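Local atomic coordinates of computational Design of Enzyme (Synthetic construct, PDB entry 3TP4), a protein that is a computationally designed enzyme, probably built to carry an activated serine-containing catalytic triad on a TIM-barrel scaffold related to glycosyl hydrolase family 26. Residues V27-G38 / S314-N324; V289-F300 / G328-L339. One frame throughout, in Å; residues are numbered along the deposited sequence.

Interaction 1: V27-G38 / S314-N324; sequences VRGEGILFGHHG and SRNAYMETGEN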
loop_
_atom_site.group_PDB
_atom_site.type_symbol
_atom_site.label_atom_id
_atom_site.label_comp_id
_atom_site.label_asym_id
_atom_site.label_seq_id
_atom_site.Cartn_x
_atom_site.Cartn_y
_atom_site.Cartn_z
ATOM N N VAL A 27 18.777 1.601 -2.083
ATOM C CA VAL A 27 19.204 0.711 -1.012
ATOM C C VAL A 27 19.069 -0.767 -1.392
ATOM O O VAL A 27 19.724 -1.627 -0.810
ATOM C CB VAL A 27 18.446 1.014 0.312
ATOM C CG1 VAL A 27 17.096 0.306 0.329
ATOM C CG2 VAL A 27 19.277 0.609 1.505
ATOM N N ARG A 28 18.229 -1.063 -2.379
ATOM C CA ARG A 28 17.950 -2.453 -2.733
ATOM C C ARG A 28 19.219 -3.242 -3.045
ATOM O O ARG A 28 19.983 -2.873 -3.933
ATOM C CB ARG A 28 16.944 -2.510 -3.890
ATOM C CG ARG A 28 15.605 -1.855 -3.509
ATOM C CD ARG A 28 14.670 -1.718 -4.692
ATOM N NE ARG A 28 14.416 -3.019 -5.297
ATOM C CZ ARG A 28 14.329 -3.236 -6.608
ATOM N NH1 ARG A 28 14.466 -2.233 -7.472
ATOM N NH2 ARG A 28 14.110 -4.470 -7.053
ATOM N N GLY A 29 19.444 -4.316 -2.291
ATOM C CA GLY A 29 20.638 -5.127 -2.448
ATOM C C GLY A 29 21.808 -4.700 -1.575
ATOM O O GLY A 29 22.753 -5.455 -1.400
ATOM N N GLU A 30 21.749 -3.487 -1.028
ATOM C CA GLU A 30 22.825 -2.976 -0.174
ATOM C C GLU A 30 22.507 -3.221 1.301
ATOM O O GLU A 30 23.368 -3.586 2.079
ATOM C CB GLU A 30 23.048 -1.481 -0.418
ATOM C CG GLU A 30 23.492 -1.152 -1.839
ATOM C CD GLU A 30 24.772 -1.871 -2.226
ATOM O OE1 GLU A 30 25.770 -1.749 -1.481
ATOM O OE2 GLU A 30 24.782 -2.567 -3.269
ATOM N N GLY A 31 21.253 -3.005 1.668
ATOM C CA GLY A 31 20.777 -3.284 3.006
ATOM C C GLY A 31 19.265 -3.232 2.993
ATOM O O GLY A 31 18.667 -2.627 2.102
ATOM N N ILE A 32 18.635 -3.874 3.966
ATOM C CA ILE A 32 17.183 -3.901 3.994
ATOM C C ILE A 32 16.695 -3.261 5.301
ATOM O O ILE A 32 17.097 -3.671 6.396
ATOM C CB ILE A 32 16.650 -5.336 3.788
ATOM C CG1 ILE A 32 15.122 -5.334 3.607
ATOM C CG2 ILE A 32 17.091 -6.241 4.937
ATOM C CD1 ILE A 32 14.575 -6.632 2.998
ATOM N N LEU A 33 15.877 -2.220 5.183
ATOM C CA LEU A 33 15.409 -1.515 6.369
ATOM C C LEU A 33 14.453 -2.402 7.164
ATOM O O LEU A 33 13.467 -2.920 6.627
ATOM C CB LEU A 33 14.671 -0.212 6.020
ATOM C CG LEU A 33 15.095 0.879 5.021
ATOM C CD1 LEU A 33 14.843 2.270 5.590
ATOM C CD2 LEU A 33 16.492 0.767 4.479
ATOM N N PHE A 34 14.733 -2.565 8.450
ATOM C CA PHE A 34 13.805 -3.274 9.319
ATOM C C PHE A 34 12.683 -2.343 9.776
ATOM O O PHE A 34 12.937 -1.237 10.252
ATOM C CB PHE A 34 14.505 -3.846 10.558
ATOM C CG PHE A 34 13.540 -4.387 11.572
ATOM C CD1 PHE A 34 12.851 -5.567 11.318
ATOM C CD2 PHE A 34 13.279 -3.688 12.750
ATOM C CE1 PHE A 34 11.947 -6.067 12.245
ATOM C CE2 PHE A 34 12.376 -4.176 13.686
ATOM C CZ PHE A 34 11.716 -5.362 13.444
ATOM N N GLY A 35 11.448 -2.802 9.633
ATOM C CA GLY A 35 10.290 -2.027 10.056
ATOM C C GLY A 35 9.474 -2.729 11.126
ATOM O O GLY A 35 9.486 -3.961 11.236
ATOM N N HIS A 36 8.767 -1.939 11.929
ATOM C CA HIS A 36 7.935 -2.483 12.990
ATOM C C HIS A 36 6.663 -1.655 13.101
ATOM O O HIS A 36 6.708 -0.422 13.075
ATOM C CB HIS A 36 8.694 -2.478 14.320
ATOM C CG HIS A 36 7.969 -3.163 15.441
ATOM N ND1 HIS A 36 7.988 -2.690 16.735
ATOM C CD2 HIS A 36 7.223 -4.293 15.463
ATOM C CE1 HIS A 36 7.274 -3.490 17.506
ATOM N NE2 HIS A 36 6.799 -4.471 16.761
ATOM N N HIS A 37 5.537 -2.350 13.211
ATOM C CA HIS A 37 4.214 -1.720 13.241
ATOM C C HIS A 37 3.881 -1.181 14.631
ATOM O O HIS A 37 4.032 -1.892 15.636
ATOM C CB HIS A 37 3.154 -2.729 12.799
ATOM C CG HIS A 37 1.921 -2.099 12.228
ATOM N ND1 HIS A 37 1.862 -1.611 10.940
ATOM C CD2 HIS A 37 0.702 -1.873 12.772
ATOM C CE1 HIS A 37 0.660 -1.111 10.715
ATOM N NE2 HIS A 37 -0.065 -1.259 11.810
ATOM N N GLY A 38 3.447 0.075 14.680
ATOM C CA GLY A 38 3.085 0.733 15.925
ATOM C C GLY A 38 4.226 0.672 16.919
ATOM O O GLY A 38 4.033 0.357 18.097
ATOM N N SER A 314 17.577 -10.409 -2.567
ATOM C CA SER A 314 18.069 -9.375 -1.644
ATOM C C SER A 314 17.763 -7.957 -2.153
ATOM O O SER A 314 17.910 -6.984 -1.409
ATOM C CB SER A 314 19.576 -9.549 -1.412
ATOM O OG SER A 314 20.273 -9.315 -2.618
ATOM N N ARG A 315 17.329 -7.842 -3.411
ATOM C CA ARG A 315 16.965 -6.529 -3.979
ATOM C C ARG A 315 15.586 -6.040 -3.512
ATOM O O ARG A 315 14.691 -5.730 -4.308
ATOM C CB ARG A 315 17.119 -6.501 -5.505
ATOM C CG ARG A 315 18.599 -6.567 -5.939
ATOM C CD ARG A 315 18.772 -6.546 -7.474
ATOM N NE ARG A 315 18.093 -5.392 -8.048
ATOM C CZ ARG A 315 18.446 -4.128 -7.834
ATOM N NH1 ARG A 315 19.498 -3.840 -7.070
ATOM N NH2 ARG A 315 17.745 -3.150 -8.387
ATOM N N ASN A 316 15.452 -5.948 -2.197
ATOM C CA ASN A 316 14.218 -5.514 -1.565
ATOM C C ASN A 316 14.474 -4.502 -0.445
ATOM O O ASN A 316 15.345 -4.698 0.394
ATOM C CB ASN A 316 13.429 -6.731 -1.090
ATOM C CG ASN A 316 12.668 -7.374 -2.230
ATOM O OD1 ASN A 316 11.749 -6.766 -2.769
ATOM N ND2 ASN A 316 13.074 -8.574 -2.637
ATOM N N ALA A 317 13.715 -3.414 -0.464
ATOM C CA ALA A 317 14.075 -2.199 0.269
ATOM C C ALA A 317 13.838 -2.239 1.774
ATOM O O ALA A 317 14.604 -1.651 2.533
ATOM C CB ALA A 317 13.363 -1.007 -0.336
ATOM N N TYR A 318 12.763 -2.893 2.197
ATOM C CA TYR A 318 12.453 -3.000 3.621
ATOM C C TYR A 318 11.631 -4.239 3.940
ATOM O O TYR A 318 11.130 -4.922 3.036
ATOM C CB TYR A 318 11.764 -1.722 4.147
ATOM C CG TYR A 318 10.432 -1.350 3.495
ATOM C CD1 TYR A 318 10.388 -0.477 2.407
ATOM C CD2 TYR A 318 9.220 -1.834 3.995
ATOM C CE1 TYR A 318 9.184 -0.115 1.815
ATOM C CE2 TYR A 318 7.987 -1.469 3.406
ATOM C CZ TYR A 318 7.985 -0.606 2.322
ATOM O OH TYR A 318 6.793 -0.247 1.713
HETATM N N MSE A 319 11.518 -4.539 5.226
HETATM C CA MSE A 319 10.706 -5.657 5.691
HETATM C C MSE A 319 10.152 -5.306 7.070
HETATM O O MSE A 319 10.907 -5.080 8.015
HETATM C CB MSE A 319 11.549 -6.930 5.768
HETATM C CG MSE A 319 12.741 -6.803 6.690
HETATM SE SE MSE A 319 14.001 -8.271 6.394
HETATM C CE MSE A 319 12.874 -9.789 6.909
ATOM N N GLU A 320 8.828 -5.252 7.173
ATOM C CA GLU A 320 8.164 -4.784 8.382
ATOM C C GLU A 320 7.458 -5.945 9.078
ATOM O O GLU A 320 6.773 -6.743 8.430
ATOM C CB GLU A 320 7.137 -3.689 8.029
ATOM C CG GLU A 320 6.463 -3.096 9.270
ATOM C CD GLU A 320 5.204 -2.291 8.932
ATOM O OE1 GLU A 320 5.107 -1.744 7.810
ATOM O OE2 GLU A 320 4.319 -2.194 9.807
ATOM N N THR A 321 7.631 -6.056 10.392
ATOM C CA THR A 321 6.931 -7.092 11.151
ATOM C C THR A 321 5.874 -6.468 12.069
ATOM O O THR A 321 5.794 -5.245 12.199
ATOM C CB THR A 321 7.896 -8.008 11.946
ATOM O OG1 THR A 321 7.263 -9.273 12.208
ATOM C CG2 THR A 321 8.291 -7.360 13.270
ATOM N N GLY A 322 5.073 -7.315 12.707
ATOM C CA GLY A 322 3.827 -6.870 13.307
ATOM C C GLY A 322 3.892 -6.160 14.652
ATOM O O GLY A 322 4.942 -6.065 15.294
ATOM N N GLU A 323 2.732 -5.684 15.092
ATOM C CA GLU A 323 2.631 -4.883 16.308
ATOM C C GLU A 323 2.868 -5.695 17.590
ATOM O O GLU A 323 2.450 -6.846 17.702
ATOM C CB GLU A 323 1.246 -4.211 16.357
ATOM C CG GLU A 323 1.104 -3.129 17.425
ATOM C CD GLU A 323 -0.141 -2.272 17.211
ATOM O OE1 GLU A 323 -1.099 -2.771 16.585
ATOM O OE2 GLU A 323 -0.157 -1.101 17.652
ATOM N N ASN A 324 3.536 -5.087 18.562
ATOM C CA ASN A 324 3.727 -5.726 19.860
ATOM C C ASN A 324 2.584 -5.375 20.835
ATOM O O ASN A 324 2.734 -4.506 21.682
ATOM C CB ASN A 324 5.078 -5.328 20.452
ATOM C CG ASN A 324 6.213 -6.222 19.970
ATOM O OD1 ASN A 324 6.124 -6.835 18.911
ATOM N ND2 ASN A 324 7.268 -6.319 20.764
HETATM O O HOH W 1 18.171 -4.410 0.118
HETATM O O HOH W 2 22.864 -8.063 -2.571
HETATM O O HOH W 3 4.555 -2.523 18.344
HETATM O O HOH W 4 2.399 -0.770 7.952
#

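Interaction 2: V289-F300 / G328-L339; sequences VGTNGSSPAQWF and GQHFVPVPGDAL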
loop_
_atom_site.group_PDB
_atom_site.type_symbol
_atom_site.label_atom_id
_atom_site.label_comp_id
_atom_site.label_asym_id
_atom_site.label_seq_id
_atom_site.Cartn_x
_atom_site.Cartn_y
_atom_site.Cartn_z
ATOM N N VAL A 289 5.602 -14.224 18.339
ATOM C CA VAL A 289 6.629 -14.951 19.066
ATOM C C VAL A 289 6.323 -14.988 20.559
ATOM O O VAL A 289 7.171 -15.364 21.366
ATOM C CB VAL A 289 8.017 -14.311 18.858
ATOM C CG1 VAL A 289 8.372 -14.305 17.372
ATOM C CG2 VAL A 289 8.034 -12.897 19.420
ATOM N N GLY A 290 5.111 -14.583 20.922
ATOM C CA GLY A 290 4.699 -14.589 22.312
ATOM C C GLY A 290 3.923 -15.840 22.685
ATOM O O GLY A 290 4.053 -16.878 22.043
ATOM N N THR A 291 3.103 -15.717 23.727
ATOM C CA THR A 291 2.364 -16.830 24.324
ATOM C C THR A 291 1.558 -17.651 23.329
ATOM O O THR A 291 1.631 -18.879 23.315
ATOM C CB THR A 291 1.389 -16.303 25.389
ATOM O OG1 THR A 291 2.123 -15.605 26.402
ATOM C CG2 THR A 291 0.609 -17.446 26.013
ATOM N N ASN A 292 0.778 -16.968 22.502
ATOM C CA ASN A 292 -0.081 -17.644 21.545
ATOM C C ASN A 292 0.645 -17.914 20.235
ATOM O O ASN A 292 0.038 -18.342 19.252
ATOM C CB ASN A 292 -1.341 -16.814 21.299
ATOM C CG ASN A 292 -2.074 -16.483 22.585
ATOM O OD1 ASN A 292 -2.134 -17.302 23.505
ATOM N ND2 ASN A 292 -2.622 -15.272 22.664
ATOM N N GLY A 293 1.952 -17.670 20.228
ATOM C CA GLY A 293 2.728 -17.822 19.014
ATOM C C GLY A 293 3.642 -19.028 19.030
ATOM O O GLY A 293 3.370 -20.030 19.696
ATOM N N SER A 294 4.737 -18.922 18.287
ATOM C CA SER A 294 5.714 -19.996 18.189
ATOM C C SER A 294 7.120 -19.427 18.330
ATOM O O SER A 294 7.325 -18.211 18.229
ATOM C CB SER A 294 5.589 -20.700 16.836
ATOM O OG SER A 294 4.274 -21.177 16.632
ATOM N N SER A 295 8.087 -20.311 18.548
ATOM C CA SER A 295 9.484 -19.906 18.603
ATOM C C SER A 295 10.321 -20.788 17.685
ATOM O O SER A 295 11.255 -21.452 18.127
ATOM C CB SER A 295 10.016 -19.958 20.039
ATOM O OG SER A 295 9.274 -19.098 20.890
ATOM N N PRO A 296 9.990 -20.796 16.388
ATOM C CA PRO A 296 10.822 -21.589 15.481
ATOM C C PRO A 296 12.293 -21.172 15.636
ATOM O O PRO A 296 12.600 -19.974 15.599
ATOM C CB PRO A 296 10.271 -21.226 14.098
ATOM C CG PRO A 296 9.486 -19.946 14.309
ATOM C CD PRO A 296 8.958 -20.022 15.682
ATOM N N ALA A 297 13.183 -22.144 15.825
ATOM C CA ALA A 297 14.582 -21.862 16.156
ATOM C C ALA A 297 15.308 -21.030 15.098
ATOM O O ALA A 297 15.268 -21.353 13.910
ATOM C CB ALA A 297 15.356 -23.167 16.440
ATOM N N GLN A 298 15.966 -19.967 15.557
ATOM C CA GLN A 298 16.758 -19.081 14.702
ATOM C C GLN A 298 16.001 -18.597 13.469
ATOM O O GLN A 298 16.579 -18.453 12.392
ATOM C CB GLN A 298 18.057 -19.777 14.288
ATOM C CG GLN A 298 18.900 -20.210 15.483
ATOM C CD GLN A 298 20.272 -20.692 15.077
ATOM O OE1 GLN A 298 20.416 -21.740 14.441
ATOM N NE2 GLN A 298 21.295 -19.919 15.427
ATOM N N TRP A 299 14.710 -18.339 13.636
ATOM C CA TRP A 299 13.851 -18.017 12.504
ATOM C C TRP A 299 14.293 -16.716 11.821
ATOM O O TRP A 299 14.410 -16.666 10.607
ATOM C CB TRP A 299 12.401 -17.919 12.961
ATOM C CG TRP A 299 11.442 -17.753 11.827
ATOM C CD1 TRP A 299 10.821 -18.751 11.121
ATOM C CD2 TRP A 299 11.002 -16.521 11.257
ATOM N NE1 TRP A 299 10.012 -18.206 10.149
ATOM C CE2 TRP A 299 10.100 -16.839 10.216
ATOM C CE3 TRP A 299 11.267 -15.173 11.536
ATOM C CZ2 TRP A 299 9.474 -15.861 9.444
ATOM C CZ3 TRP A 299 10.639 -14.194 10.757
ATOM C CH2 TRP A 299 9.754 -14.550 9.730
ATOM N N PHE A 300 14.571 -15.675 12.607
ATOM C CA PHE A 300 14.974 -14.392 12.027
ATOM C C PHE A 300 16.281 -14.468 11.231
ATOM O O PHE A 300 16.345 -14.022 10.089
ATOM C CB PHE A 300 15.057 -13.302 13.096
ATOM C CG PHE A 300 13.727 -12.954 13.715
ATOM C CD1 PHE A 300 12.807 -12.164 13.023
ATOM C CD2 PHE A 300 13.400 -13.408 14.982
ATOM C CE1 PHE A 300 11.583 -11.832 13.587
ATOM C CE2 PHE A 300 12.179 -13.076 15.564
ATOM C CZ PHE A 300 11.261 -12.297 14.865
ATOM N N GLY A 328 0.679 -12.237 24.858
ATOM C CA GLY A 328 0.132 -13.287 24.017
ATOM C C GLY A 328 0.412 -13.051 22.545
ATOM O O GLY A 328 0.730 -13.983 21.808
ATOM N N GLN A 329 0.285 -11.799 22.111
ATOM C CA GLN A 329 0.462 -11.476 20.694
ATOM C C GLN A 329 1.457 -10.340 20.476
ATOM O O GLN A 329 1.142 -9.164 20.670
ATOM C CB GLN A 329 -0.876 -11.114 20.049
ATOM C CG GLN A 329 -0.798 -11.004 18.543
ATOM C CD GLN A 329 -2.128 -10.662 17.922
ATOM O OE1 GLN A 329 -3.019 -10.130 18.584
ATOM N NE2 GLN A 329 -2.278 -10.975 16.640
ATOM N N HIS A 330 2.664 -10.702 20.069
ATOM C CA HIS A 330 3.660 -9.704 19.717
ATOM C C HIS A 330 4.662 -10.316 18.745
ATOM O O HIS A 330 4.820 -11.537 18.693
ATOM C CB HIS A 330 4.332 -9.116 20.969
ATOM C CG HIS A 330 5.118 -10.107 21.775
ATOM N ND1 HIS A 330 4.530 -10.972 22.676
ATOM C CD2 HIS A 330 6.453 -10.335 21.850
ATOM C CE1 HIS A 330 5.467 -11.702 23.258
ATOM N NE2 HIS A 330 6.643 -11.337 22.776
ATOM N N PHE A 331 5.315 -9.477 17.951
ATOM C CA PHE A 331 6.097 -9.997 16.833
ATOM C C PHE A 331 7.590 -9.721 16.936
ATOM O O PHE A 331 8.391 -10.424 16.324
ATOM C CB PHE A 331 5.512 -9.503 15.508
ATOM C CG PHE A 331 4.156 -10.073 15.226
ATOM C CD1 PHE A 331 3.023 -9.506 15.793
ATOM C CD2 PHE A 331 4.015 -11.207 14.440
ATOM C CE1 PHE A 331 1.764 -10.043 15.548
ATOM C CE2 PHE A 331 2.756 -11.751 14.195
ATOM C CZ PHE A 331 1.635 -11.169 14.745
ATOM N N VAL A 332 7.951 -8.705 17.712
ATOM C CA VAL A 332 9.351 -8.489 18.089
ATOM C C VAL A 332 9.591 -9.094 19.474
ATOM O O VAL A 332 8.946 -8.698 20.437
ATOM C CB VAL A 332 9.711 -6.988 18.102
ATOM C CG1 VAL A 332 11.075 -6.757 18.776
ATOM C CG2 VAL A 332 9.687 -6.403 16.662
ATOM N N PRO A 333 10.519 -10.059 19.577
ATOM C CA PRO A 333 10.810 -10.696 20.872
ATOM C C PRO A 333 11.232 -9.687 21.932
ATOM O O PRO A 333 11.860 -8.679 21.614
ATOM C CB PRO A 333 11.988 -11.630 20.557
ATOM C CG PRO A 333 11.931 -11.855 19.093
ATOM C CD PRO A 333 11.351 -10.601 18.487
ATOM N N VAL A 334 10.887 -9.969 23.185
ATOM C CA VAL A 334 11.263 -9.129 24.311
ATOM C C VAL A 334 11.882 -10.048 25.361
ATOM O O VAL A 334 11.867 -11.269 25.188
ATOM C CB VAL A 334 10.050 -8.340 24.867
ATOM C CG1 VAL A 334 9.483 -7.439 23.786
ATOM C CG2 VAL A 334 8.973 -9.285 25.379
ATOM N N PRO A 335 12.481 -9.475 26.416
ATOM C CA PRO A 335 13.144 -10.367 27.373
ATOM C C PRO A 335 12.154 -11.417 27.861
ATOM O O PRO A 335 10.995 -11.102 28.124
ATOM C CB PRO A 335 13.551 -9.420 28.501
ATOM C CG PRO A 335 13.744 -8.108 27.816
ATOM C CD PRO A 335 12.654 -8.056 26.774
ATOM N N GLY A 336 12.594 -12.662 27.945
ATOM C CA GLY A 336 11.701 -13.736 28.319
ATOM C C GLY A 336 11.312 -14.601 27.141
ATOM O O GLY A 336 10.953 -15.759 27.332
ATOM N N ASP A 337 11.373 -14.045 25.928
ATOM C CA ASP A 337 11.032 -14.800 24.729
ATOM C C ASP A 337 12.210 -15.615 24.255
ATOM O O ASP A 337 13.349 -15.146 24.281
ATOM C CB ASP A 337 10.595 -13.871 23.589
ATOM C CG ASP A 337 9.299 -13.152 23.887
ATOM O OD1 ASP A 337 8.561 -13.598 24.792
ATOM O OD2 ASP A 337 9.020 -12.145 23.204
ATOM N N ALA A 338 11.935 -16.829 23.792
ATOM C CA ALA A 338 13.000 -17.709 23.338
ATOM C C ALA A 338 13.741 -17.142 22.114
ATOM O O ALA A 338 14.938 -17.400 21.928
ATOM C CB ALA A 338 12.443 -19.097 23.036
ATOM N N LEU A 339 13.037 -16.376 21.281
ATOM C CA LEU A 339 13.636 -15.869 20.044
ATOM C C LEU A 339 14.367 -14.528 20.222
ATOM O O LEU A 339 14.849 -13.938 19.240
ATOM C CB LEU A 339 12.585 -15.761 18.921
ATOM C CG LEU A 339 12.284 -17.010 18.083
ATOM C CD1 LEU A 339 11.059 -16.780 17.183
ATOM C CD2 LEU A 339 13.492 -17.426 17.251
HETATM O O HOH W 5 10.003 -16.269 21.204
HETATM O O HOH W 6 7.364 -16.769 23.937
HETATM O O HOH W 7 2.611 -13.791 19.866
#

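Interaction 1: V27-G38 / S314-N324
Strands 32-37 and 318-321 lie side by side in parallel, L33 beside Y318 through H36 beside T321, where the first and eighth strands of a TIM barrel meet. The backbone ladder alternates as expected: L33 N donates to A317 O, M319 N to L33 O, G35 N to M319 O, T321 N to G35 O and H37 N to T321 O. On the face that carries F34, H36, M319 and T321, the selenium of M319 rests 3.8 Å from I32 CD1, the two side chains crossing at about a right angle. L33 and Y318 meet on the other face through their CB atoms.

At the C-terminal end, H37 ND1 donates to E320 OE2 over 2.8 Å, with ring and carboxylate nearly coplanar (8° apart). E320 reaches it by an extended chain whose CG is anti to the backbone N (chi1 -177°), E320 CG passing 3.6 Å from G35 C; a side chain at G35 would crowd E320 CB. A water donates to E320 OE1 and accepts weakly from H37 ND1. As H37 NE2 bonds S70 OG, the three residues are consistent with the designed Ser-His-Glu triad.

The N-terminal end is tied by R28, whose NE (2.9 Å) and NH2 (3.1 Å) both bond R315 O, approaching from one side of that carbonyl's plane while the oxygen lies at the guanidinium edge. R315 NH2 sits over a face of the R28 guanidinium, and D272 makes salt bridges with both arginines.

Strand 66-70 continues the sheet through backbone bonds of V66 to F34 and H36, helix 55-60 packs on those two side chains through V56, and helix 254-274 lies against R28, R315 and N316.

Interaction 2: V289-F300 / G328-L339
L339 reaches V289 with one methyl and the backbone of P296 with the other: CD1 lies 3.7 Å from V289 CG1, and CD2 is pressed to 3.2 Å from P296 O. V289 turns its second branch the other way, CG2 standing 3.9 Å from H330 CD2 and touching P333. F300, with CG anti to its carbonyl carbon (chi1 -66°), comes at P333 from the opposite direction, F300 CE2 3.7 Å from P333 CG and F331 O at the ring edge. The segments are neighbouring loops at the C-terminal end of the TIM barrel: 289-300 follows strand 282-285 and enters helix 299-308, whose opening turn supplies F300, and 328-339 runs from strand 318-321 to helix 340-348.

With CG tucked between N and carbonyl carbon (chi1 64°), H330 turns one ring face to the V289-G290 peptide across the contact, G290 N above it and displaced toward the rim, and its edge to D337 of its own loop. H330 NE2 donates to the syn side of D337 OD2 at 2.5 Å, and V334 N reaches that oxygen from above the carboxylate plane. Were H330 an alanine, D337 OD2 would probably keep V334 N alone within the segments, D326 O would lose its ND1 donor, and a gap would open against the V289-G290 peptide. V289 N bonds H330 O over 2.8 Å, and N292 N meets G328 O on a lone pair at 3.1 Å.

The two contacts interleave along the chain, in the order 27-38, 289-300, 314-324, 328-339, and their centres lie about 18 Å apart. Interaction 1 pairs two barrel strands; interaction 2 lies in the loops beyond the C-terminal ends of strands 282-285 and 318-321, with the start of helix 299-308. Segment 328-339 starts soon after 314-324 ends, and the two contacts touch there: N324 OD1 probably accepts from both F331 N and V332 N, and V332 CG2 packs on H36 CD2. Segment 328-339 thus packs against the ends of the strands that carry H37 and E320, with the F331 side chain near, though not touching, the putative triad.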